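Local coordinates for protein L-threonine 3-dehydrogenase (Clostridioides difficile, PDB 7OL1) that probably oxidises L-threonine at its hydroxyl-bearing carbon as a dehydrogenase of the NAD(P)-dependent epimerase/dehydratase family, at residues F133-N145 / Q157-E171. Residues are numbered along the deposited sequence; the frame is centred on the assembly and turned at random.
Sequences FFTPSSIAAFGEN and QRPNTMYGVTKVSGE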
loop_
_atom_site.group_PDB
_atom_site.type_symbol
_atom_site.label_atom_id
_atom_site.label_comp_id
_atom_site.label_asym_id
_atom_site.label_seq_id
_atom_site.Cartn_x
_atom_site.Cartn_y
_atom_site.Cartn_z
ATOM N N PHE A 133 -15.708 -11.493 2.516
ATOM C CA PHE A 133 -14.371 -11.564 1.898
ATOM C C PHE A 133 -13.294 -11.452 2.989
ATOM O O PHE A 133 -13.000 -10.358 3.515
ATOM C CB PHE A 133 -14.263 -10.524 0.775
ATOM C CG PHE A 133 -13.091 -10.823 -0.126
ATOM C CD1 PHE A 133 -13.219 -11.695 -1.187
ATOM C CD2 PHE A 133 -11.832 -10.316 0.149
ATOM C CE1 PHE A 133 -12.132 -11.999 -1.986
ATOM C CE2 PHE A 133 -10.742 -10.639 -0.641
ATOM C CZ PHE A 133 -10.894 -11.488 -1.705
ATOM N N PHE A 134 -12.691 -12.587 3.306
ATOM C CA PHE A 134 -11.567 -12.702 4.247
ATOM C C PHE A 134 -10.244 -12.831 3.487
ATOM O O PHE A 134 -10.086 -13.779 2.780
ATOM C CB PHE A 134 -11.774 -13.903 5.154
ATOM C CG PHE A 134 -10.729 -14.021 6.226
ATOM C CD1 PHE A 134 -9.509 -14.624 5.954
ATOM C CD2 PHE A 134 -10.953 -13.498 7.482
ATOM C CE1 PHE A 134 -8.543 -14.738 6.932
ATOM C CE2 PHE A 134 -9.984 -13.605 8.460
ATOM C CZ PHE A 134 -8.788 -14.230 8.185
ATOM N N THR A 135 -9.318 -11.903 3.717
ATOM C CA THR A 135 -7.913 -11.928 3.272
ATOM C C THR A 135 -6.992 -11.937 4.486
ATOM O O THR A 135 -7.042 -11.047 5.314
ATOM C CB THR A 135 -7.565 -10.647 2.518
ATOM O OG1 THR A 135 -8.757 -10.159 1.893
ATOM C CG2 THR A 135 -6.407 -10.853 1.568
ATOM N N PRO A 136 -6.086 -12.912 4.618
ATOM C CA PRO A 136 -5.080 -12.871 5.658
ATOM C C PRO A 136 -3.981 -11.888 5.266
ATOM O O PRO A 136 -3.770 -11.734 4.109
ATOM C CB PRO A 136 -4.521 -14.289 5.692
ATOM C CG PRO A 136 -4.738 -14.823 4.296
ATOM C CD PRO A 136 -5.945 -14.088 3.747
ATOM N N SER A 137 -3.419 -11.215 6.270
ATOM C CA SER A 137 -2.258 -10.297 6.216
ATOM C C SER A 137 -1.193 -10.888 7.125
ATOM O O SER A 137 -1.340 -12.065 7.434
ATOM C CB SER A 137 -2.648 -8.908 6.608
ATOM O OG SER A 137 -1.588 -8.012 6.331
ATOM N N SER A 138 -0.164 -10.146 7.525
ATOM C CA SER A 138 1.032 -10.746 8.188
ATOM C C SER A 138 1.762 -9.699 9.034
ATOM O O SER A 138 1.730 -8.494 8.658
ATOM C CB SER A 138 1.974 -11.327 7.124
ATOM O OG SER A 138 3.110 -11.995 7.675
ATOM N N ILE A 139 2.484 -10.161 10.056
ATOM C CA ILE A 139 3.552 -9.368 10.737
ATOM C C ILE A 139 4.431 -8.715 9.672
ATOM O O ILE A 139 5.058 -7.677 10.000
ATOM C CB ILE A 139 4.411 -10.207 11.697
ATOM C CG1 ILE A 139 4.477 -11.680 11.267
ATOM C CG2 ILE A 139 3.908 -10.039 13.116
ATOM C CD1 ILE A 139 5.541 -12.522 11.974
ATOM N N ALA A 140 4.484 -9.288 8.460
ATOM C CA ALA A 140 5.382 -8.826 7.373
ATOM C C ALA A 140 4.941 -7.444 6.869
ATOM O O ALA A 140 5.784 -6.725 6.260
ATOM C CB ALA A 140 5.447 -9.857 6.285
ATOM N N ALA A 141 3.717 -7.041 7.204
ATOM C CA ALA A 141 3.138 -5.720 6.865
ATOM C C ALA A 141 3.660 -4.620 7.790
ATOM O O ALA A 141 3.024 -3.555 7.782
ATOM C CB ALA A 141 1.638 -5.788 6.997
ATOM N N PHE A 142 4.675 -4.902 8.620
ATOM C CA PHE A 142 5.344 -3.954 9.554
ATOM C C PHE A 142 6.835 -3.786 9.166
ATOM O O PHE A 142 7.498 -4.810 8.816
ATOM C CB PHE A 142 5.170 -4.452 10.991
ATOM C CG PHE A 142 3.774 -4.356 11.565
ATOM C CD1 PHE A 142 3.092 -3.160 11.592
ATOM C CD2 PHE A 142 3.162 -5.459 12.142
ATOM C CE1 PHE A 142 1.815 -3.086 12.128
ATOM C CE2 PHE A 142 1.882 -5.388 12.670
ATOM C CZ PHE A 142 1.202 -4.202 12.651
ATOM N N GLY A 143 7.355 -2.545 9.277
ATOM C CA GLY A 143 8.747 -2.138 8.958
ATOM C C GLY A 143 9.733 -2.194 10.130
ATOM O O GLY A 143 9.395 -2.775 11.184
ATOM N N GLU A 144 10.935 -1.622 9.946
ATOM C CA GLU A 144 12.064 -1.695 10.922
ATOM C C GLU A 144 11.772 -0.755 12.080
ATOM O O GLU A 144 12.124 -1.129 13.203
ATOM C CB GLU A 144 13.419 -1.335 10.308
ATOM C CG GLU A 144 14.325 -2.549 10.117
ATOM C CD GLU A 144 15.172 -2.528 8.849
ATOM O OE1 GLU A 144 15.754 -1.461 8.549
ATOM O OE2 GLU A 144 15.234 -3.571 8.149
ATOM N N ASN A 145 11.121 0.371 11.773
ATOM C CA ASN A 145 10.678 1.439 12.706
ATOM C C ASN A 145 9.243 1.231 13.186
ATOM O O ASN A 145 8.685 2.102 13.868
ATOM C CB ASN A 145 10.618 2.816 12.047
ATOM C CG ASN A 145 11.732 3.070 11.064
ATOM O OD1 ASN A 145 12.885 2.720 11.331
ATOM N ND2 ASN A 145 11.371 3.665 9.932
ATOM N N GLN A 157 3.534 1.379 8.920
ATOM C CA GLN A 157 3.603 0.209 8.002
ATOM C C GLN A 157 4.404 0.615 6.760
ATOM O O GLN A 157 3.787 1.161 5.754
ATOM C CB GLN A 157 2.187 -0.258 7.643
ATOM C CG GLN A 157 1.432 -0.866 8.820
ATOM C CD GLN A 157 -0.003 -1.195 8.490
ATOM O OE1 GLN A 157 -0.855 -0.311 8.328
ATOM N NE2 GLN A 157 -0.289 -2.484 8.433
ATOM N N ARG A 158 5.726 0.426 6.856
ATOM C CA ARG A 158 6.689 0.640 5.744
ATOM C C ARG A 158 7.641 -0.549 5.635
ATOM O O ARG A 158 8.836 -0.403 5.883
ATOM C CB ARG A 158 7.498 1.922 5.944
ATOM C CG ARG A 158 6.655 3.154 6.231
ATOM C CD ARG A 158 6.005 3.807 5.029
ATOM N NE ARG A 158 6.953 3.958 3.935
ATOM C CZ ARG A 158 6.775 4.795 2.931
ATOM N NH1 ARG A 158 5.704 5.578 2.896
ATOM N NH2 ARG A 158 7.683 4.865 1.973
ATOM N N PRO A 159 7.177 -1.743 5.185
ATOM C CA PRO A 159 8.048 -2.914 5.076
ATOM C C PRO A 159 8.907 -2.814 3.810
ATOM O O PRO A 159 8.566 -2.083 2.918
ATOM C CB PRO A 159 7.029 -4.055 5.055
ATOM C CG PRO A 159 5.896 -3.463 4.262
ATOM C CD PRO A 159 5.820 -2.010 4.685
ATOM N N ASN A 160 10.023 -3.533 3.799
ATOM C CA ASN A 160 11.087 -3.484 2.756
ATOM C C ASN A 160 11.122 -4.818 1.983
ATOM O O ASN A 160 12.040 -4.992 1.155
ATOM C CB ASN A 160 12.453 -3.207 3.405
ATOM C CG ASN A 160 12.864 -4.275 4.414
ATOM O OD1 ASN A 160 12.039 -4.943 5.041
ATOM N ND2 ASN A 160 14.156 -4.457 4.597
ATOM N N THR A 161 10.218 -5.758 2.294
ATOM C CA THR A 161 9.976 -7.025 1.544
ATOM C C THR A 161 8.799 -6.835 0.571
ATOM O O THR A 161 7.865 -6.031 0.901
ATOM C CB THR A 161 9.655 -8.186 2.490
ATOM O OG1 THR A 161 8.380 -7.960 3.096
ATOM C CG2 THR A 161 10.689 -8.371 3.577
ATOM N N MET A 162 8.816 -7.531 -0.578
ATOM C CA MET A 162 7.716 -7.433 -1.581
ATOM C C MET A 162 6.473 -8.064 -0.960
ATOM O O MET A 162 5.390 -7.482 -1.127
ATOM C CB MET A 162 8.057 -8.123 -2.906
ATOM C CG MET A 162 6.890 -8.252 -3.887
ATOM S SD MET A 162 6.231 -6.689 -4.504
ATOM C CE MET A 162 7.549 -6.164 -5.597
ATOM N N TYR A 163 6.621 -9.176 -0.231
ATOM C CA TYR A 163 5.458 -9.807 0.446
ATOM C C TYR A 163 4.779 -8.752 1.329
ATOM O O TYR A 163 3.553 -8.493 1.164
ATOM C CB TYR A 163 5.847 -11.046 1.247
ATOM C CG TYR A 163 4.692 -11.661 1.993
ATOM C CD1 TYR A 163 3.457 -11.787 1.401
ATOM C CD2 TYR A 163 4.822 -12.107 3.297
ATOM C CE1 TYR A 163 2.382 -12.329 2.081
ATOM C CE2 TYR A 163 3.762 -12.674 3.985
ATOM C CZ TYR A 163 2.539 -12.777 3.369
ATOM O OH TYR A 163 1.473 -13.319 3.989
ATOM N N GLY A 164 5.560 -8.106 2.203
ATOM C CA GLY A 164 5.042 -7.054 3.100
ATOM C C GLY A 164 4.338 -5.955 2.330
ATOM O O GLY A 164 3.215 -5.556 2.677
ATOM N N VAL A 165 4.961 -5.463 1.286
ATOM C CA VAL A 165 4.327 -4.372 0.502
ATOM C C VAL A 165 2.954 -4.832 0.002
ATOM O O VAL A 165 2.048 -3.992 -0.053
ATOM C CB VAL A 165 5.243 -3.991 -0.663
ATOM C CG1 VAL A 165 4.534 -3.112 -1.692
ATOM C CG2 VAL A 165 6.519 -3.362 -0.128
ATOM N N THR A 166 2.825 -6.094 -0.427
ATOM C CA THR A 166 1.570 -6.588 -1.037
ATOM C C THR A 166 0.525 -6.630 0.085
ATOM O O THR A 166 -0.606 -6.189 -0.175
ATOM C CB THR A 166 1.727 -7.899 -1.826
ATOM O OG1 THR A 166 2.100 -9.014 -1.022
ATOM C CG2 THR A 166 2.751 -7.806 -2.931
ATOM N N LYS A 167 0.916 -7.012 1.305
ATOM C CA LYS A 167 0.003 -7.104 2.481
ATOM C C LYS A 167 -0.473 -5.698 2.925
ATOM O O LYS A 167 -1.719 -5.494 3.188
ATOM C CB LYS A 167 0.689 -7.952 3.549
ATOM C CG LYS A 167 0.818 -9.425 3.169
ATOM C CD LYS A 167 -0.512 -10.121 2.813
ATOM C CE LYS A 167 -0.911 -10.073 1.340
ATOM N NZ LYS A 167 -2.319 -10.479 1.110
ATOM N N VAL A 168 0.392 -4.697 2.887
ATOM C CA VAL A 168 -0.085 -3.335 3.234
ATOM C C VAL A 168 -1.021 -2.842 2.141
ATOM O O VAL A 168 -2.072 -2.295 2.490
ATOM C CB VAL A 168 1.067 -2.344 3.461
ATOM C CG1 VAL A 168 0.513 -0.948 3.701
ATOM C CG2 VAL A 168 1.971 -2.825 4.578
ATOM N N SER A 169 -0.592 -2.915 0.879
ATOM C CA SER A 169 -1.397 -2.507 -0.309
ATOM C C SER A 169 -2.776 -3.160 -0.223
ATOM O O SER A 169 -3.787 -2.466 -0.454
ATOM C CB SER A 169 -0.725 -2.874 -1.593
ATOM O OG SER A 169 0.426 -2.080 -1.794
ATOM N N GLY A 170 -2.801 -4.438 0.152
ATOM C CA GLY A 170 -4.041 -5.221 0.291
ATOM C C GLY A 170 -4.908 -4.773 1.456
ATOM O O GLY A 170 -6.122 -4.671 1.258
ATOM N N GLU A 171 -4.329 -4.557 2.637
ATOM C CA GLU A 171 -5.098 -4.005 3.788
ATOM C C GLU A 171 -5.826 -2.743 3.304
ATOM O O GLU A 171 -7.069 -2.685 3.422
ATOM C CB GLU A 171 -4.193 -3.745 4.985
ATOM C CG GLU A 171 -3.847 -4.997 5.773
ATOM C CD GLU A 171 -2.838 -4.763 6.898
ATOM O OE1 GLU A 171 -2.146 -5.722 7.286
ATOM O OE2 GLU A 171 -2.751 -3.613 7.394
HETATM O O HOH W 1 11.729 -1.752 6.938
#
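The ring of Y163 meets A140 and S138 obliquely, Y163 CD2 lying 3.8 Å from A140 CB and Y163 OH 3.7 Å from S138 CB; CG anti to the backbone N (chi1 177°) brings the ring against them, and L100, S101 and A104 also touch the side chain. Q157 CG approaches the F142 ring obliquely, 4.0 Å from F142 CD1, with ring and amide planes 38° apart. Q157 NE2 donates to E171 OE2 on its syn side (2.9 Å); the acceptor lies close to the amide plane, but the donor sits 27° out of the carboxylate plane. S137 OG donates to the anti lone pair of E171 OE1 at 2.5 Å, so S137 and Q157 each engage one carboxylate oxygen, and R189 plus R158 of the second subunit add salt bridges to OE2. A141 CB packs on V168 CG2 (3.8 Å), while bends in the K167 chain carry its CD past S137 CA and its NZ toward P136 O. A140 O receives a CA-H...O contact from G164, and T161 OG1 caps G164 N. Beyond strand 132-138 the 3-10 segment 139-141 packs on the start of helix 162-181, where Y163 and K167 fit the YxxxK signature, which in extended short-chain dehydrogenases lies at the active site of a Rossmann fold.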